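Local structure of glutathione S-transferase (Legionella pneumophila subsp. pneumophila str. Philadelphia 1, 3NIV) at residues A[17-22]-A[202-207]. The protein probably acts as a zeta-class glutathione transferase with maleylacetoacetate isomerase activity, converting maleylacetoacetate to fumarylacetoacetate with the help of glutathione. Numbering follows the deposited sequence.
Sequences VRIALN and PAFHDA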
ATOM      1  N   VAL A  17      -0.520  13.248  -2.502  1.00 26.24           N
ATOM      2  CA  VAL A  17       0.615  14.024  -2.054  1.00 27.04           C
ATOM      3  C   VAL A  17       0.289  15.507  -2.032  1.00 26.86           C
ATOM      4  O   VAL A  17       0.583  16.185  -1.064  1.00 31.18           O
ATOM      5  CB  VAL A  17       1.855  13.776  -2.906  1.00 26.56           C
ATOM      6  CG1 VAL A  17       3.020  14.582  -2.360  1.00 26.59           C
ATOM      7  CG2 VAL A  17       2.198  12.302  -2.901  1.00 28.06           C
ATOM      8  N   ARG A  18      -0.325  16.010  -3.096  1.00 30.32           N
ATOM      9  CA  ARG A  18      -0.653  17.433  -3.160  1.00 31.04           C
ATOM     10  C   ARG A  18      -1.533  17.885  -2.000  1.00 31.12           C
ATOM     11  O   ARG A  18      -1.253  18.915  -1.386  1.00 32.40           O
ATOM     12  CB  ARG A  18      -1.243  17.821  -4.519  1.00 31.81           C
ATOM     13  CG  ARG A  18      -0.199  17.802  -5.645  1.00 33.81           C
ATOM     14  CD  ARG A  18      -0.693  18.484  -6.907  1.00 30.56           C
ATOM     15  NE  ARG A  18      -2.026  18.027  -7.273  1.00 30.96           N
ATOM     16  CZ  ARG A  18      -2.272  17.045  -8.132  1.00 33.34           C
ATOM     17  NH1 ARG A  18      -1.269  16.414  -8.732  1.00 31.70           N
ATOM     18  NH2 ARG A  18      -3.528  16.705  -8.404  1.00 34.36           N
ATOM     19  N   ILE A  19      -2.571  17.109  -1.682  1.00 30.41           N
ATOM     20  CA  ILE A  19      -3.404  17.383  -0.505  1.00 30.32           C
ATOM     21  C   ILE A  19      -2.595  17.380   0.802  1.00 32.92           C
ATOM     22  O   ILE A  19      -2.695  18.299   1.617  1.00 32.87           O
ATOM     23  CB  ILE A  19      -4.536  16.347  -0.346  1.00 29.51           C
ATOM     24  CG1 ILE A  19      -5.274  16.132  -1.673  1.00 26.12           C
ATOM     25  CG2 ILE A  19      -5.471  16.756   0.806  1.00 29.93           C
ATOM     26  CD1 ILE A  19      -6.577  15.368  -1.553  1.00 23.37           C
ATOM     27  N   ALA A  20      -1.810  16.326   1.002  1.00 31.75           N
ATOM     28  CA  ALA A  20      -1.006  16.192   2.206  1.00 32.72           C
ATOM     29  C   ALA A  20      -0.117  17.410   2.412  1.00 34.71           C
ATOM     30  O   ALA A  20       0.024  17.902   3.532  1.00 34.13           O
ATOM     31  CB  ALA A  20      -0.165  14.932   2.143  1.00 27.36           C
ATOM     32  N   LEU A  21       0.493  17.886   1.331  1.00 29.96           N
ATOM     33  CA  LEU A  21       1.400  19.021   1.431  1.00 32.89           C
ATOM     34  C   LEU A  21       0.664  20.296   1.838  1.00 34.54           C
ATOM     35  O   LEU A  21       1.207  21.139   2.551  1.00 39.67           O
ATOM     36  CB  LEU A  21       2.173  19.221   0.122  1.00 32.34           C
ATOM     37  CG  LEU A  21       3.309  18.221  -0.126  1.00 35.99           C
ATOM     38  CD1 LEU A  21       3.851  18.279  -1.557  1.00 33.11           C
ATOM     39  CD2 LEU A  21       4.429  18.434   0.874  1.00 32.21           C
ATOM     40  N   ASN A  22      -0.578  20.428   1.395  1.00 32.35           N
ATOM     41  CA  ASN A  22      -1.362  21.603   1.726  1.00 36.44           C
ATOM     42  C   ASN A  22      -1.834  21.542   3.166  1.00 38.68           C
ATOM     43  O   ASN A  22      -1.592  22.459   3.939  1.00 43.75           O
ATOM     44  CB  ASN A  22      -2.562  21.744   0.789  1.00 33.85           C
ATOM     45  CG  ASN A  22      -2.157  22.021  -0.648  1.00 36.00           C
ATOM     46  OD1 ASN A  22      -2.969  21.885  -1.568  1.00 38.03           O
ATOM     47  ND2 ASN A  22      -0.902  22.408  -0.849  1.00 31.53           N
ATOM     48  N   PRO A 202      -9.685  24.637   0.829  1.00 38.61           N
ATOM     49  CA  PRO A 202      -8.640  25.050  -0.109  1.00 36.93           C
ATOM     50  C   PRO A 202      -7.585  23.966  -0.290  1.00 42.55           C
ATOM     51  O   PRO A 202      -7.158  23.701  -1.423  1.00 45.28           O
ATOM     52  CB  PRO A 202      -8.008  26.254   0.592  1.00 37.75           C
ATOM     53  CG  PRO A 202      -9.090  26.816   1.400  1.00 31.27           C
ATOM     54  CD  PRO A 202      -9.975  25.683   1.822  1.00 34.14           C
ATOM     55  N   ALA A 203      -7.161  23.353   0.812  1.00 40.39           N
ATOM     56  CA  ALA A 203      -6.135  22.317   0.756  1.00 38.57           C
ATOM     57  C   ALA A 203      -6.533  21.205  -0.210  1.00 37.90           C
ATOM     58  O   ALA A 203      -5.706  20.726  -0.993  1.00 38.16           O
ATOM     59  CB  ALA A 203      -5.846  21.752   2.150  1.00 37.81           C
ATOM     60  N   PHE A 204      -7.799  20.802  -0.168  1.00 34.91           N
ATOM     61  CA  PHE A 204      -8.290  19.811  -1.127  1.00 36.15           C
ATOM     62  C   PHE A 204      -8.514  20.436  -2.496  1.00 36.13           C
ATOM     63  O   PHE A 204      -8.008  19.946  -3.509  1.00 35.76           O
ATOM     64  CB  PHE A 204      -9.574  19.152  -0.631  1.00 32.44           C
ATOM     65  CG  PHE A 204      -9.349  18.120   0.436  1.00 32.57           C
ATOM     66  CD1 PHE A 204      -9.148  18.496   1.750  1.00 33.44           C
ATOM     67  CD2 PHE A 204      -9.324  16.772   0.122  1.00 31.07           C
ATOM     68  CE1 PHE A 204      -8.932  17.544   2.734  1.00 32.93           C
ATOM     69  CE2 PHE A 204      -9.109  15.813   1.101  1.00 28.01           C
ATOM     70  CZ  PHE A 204      -8.915  16.200   2.404  1.00 30.97           C
ATOM     71  N   HIS A 205      -9.262  21.533  -2.511  1.00 38.81           N
ATOM     72  CA  HIS A 205      -9.657  22.187  -3.750  1.00 37.86           C
ATOM     73  C   HIS A 205      -8.463  22.527  -4.639  1.00 39.86           C
ATOM     74  O   HIS A 205      -8.464  22.226  -5.835  1.00 38.53           O
ATOM     75  CB  HIS A 205     -10.462  23.450  -3.443  1.00 41.52           C
ATOM     76  CG  HIS A 205     -11.083  24.072  -4.653  1.00 41.20           C
ATOM     77  ND1 HIS A 205     -10.597  25.224  -5.229  1.00 44.10           N
ATOM     78  CD2 HIS A 205     -12.141  23.690  -5.406  1.00 44.30           C
ATOM     79  CE1 HIS A 205     -11.337  25.534  -6.280  1.00 44.27           C
ATOM     80  NE2 HIS A 205     -12.281  24.620  -6.409  1.00 43.49           N
ATOM     81  N   ASP A 206      -7.439  23.132  -4.044  1.00 41.00           N
ATOM     82  CA  ASP A 206      -6.278  23.621  -4.793  1.00 40.98           C
ATOM     83  C   ASP A 206      -5.356  22.504  -5.287  1.00 38.36           C
ATOM     84  O   ASP A 206      -4.483  22.730  -6.119  1.00 37.94           O
ATOM     85  CB  ASP A 206      -5.495  24.614  -3.935  1.00 40.03           C
ATOM     86  CG  ASP A 206      -6.369  25.754  -3.426  1.00 46.49           C
ATOM     87  OD1 ASP A 206      -7.330  26.120  -4.149  1.00 40.91           O
ATOM     88  OD2 ASP A 206      -6.104  26.274  -2.313  1.00 41.63           O
ATOM     89  N   ALA A 207      -5.560  21.301  -4.769  1.00 39.43           N
ATOM     90  CA  ALA A 207      -4.732  20.160  -5.127  1.00 33.61           C
ATOM     91  C   ALA A 207      -5.375  19.357  -6.251  1.00 34.26           C
ATOM     92  O   ALA A 207      -4.766  18.427  -6.788  1.00 35.40           O
ATOM     93  CB  ALA A 207      -4.518  19.276  -3.919  1.00 33.86           C
TER
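Arg18, Ile19 and Asn22 of helix 12-23 lie against Ala207, Phe204 and Ala203, their nearest backbone neighbours in 202-207, so the two segments run antiparallel, with CA atoms only 4.9 Å apart at Asn22 and Ala203. Small alanines permit this approach: the CB of Ala203 meets the CB of Asn22 at 3.6 Å, and the methyl of Ala207 packs against both the CB of Arg18 and the CG1 of Ile19. Ile19 meets the ring of Phe204 with two branches. Ile19 CG2, anti to the backbone N, sits 3.7 Å from the Phe204 ring centroid and 9° off the normal, a CH-pi contact over the middle of one face, while Ile19 CD1 reaches Phe204 CD2 at 3.5 Å. Val169 and Pro173 of helix 166-180 also touch Ile19. Arg18, bent at chi3 (-48°), turns the NE-NH2 edge of its guanidinium to the carbonyl of Ala207. Arg18 NE (2.8 Å) and Arg18 NH2 (2.7 Å) both donate bent hydrogen bonds to Ala207 O, which lies in the guanidinium plane; NH2 comes nearly end-on to the C=O, NE more from the side. NH1 pairs with Asp7 on strand 5-7 in a salt bridge within the N-terminal domain. Arg18 thus ties this thioredoxin-like domain to the C-terminal part of the chain: its three polar contacts restrain the guanidinium, whose positive charge probably polarises the Ala207 carbonyl.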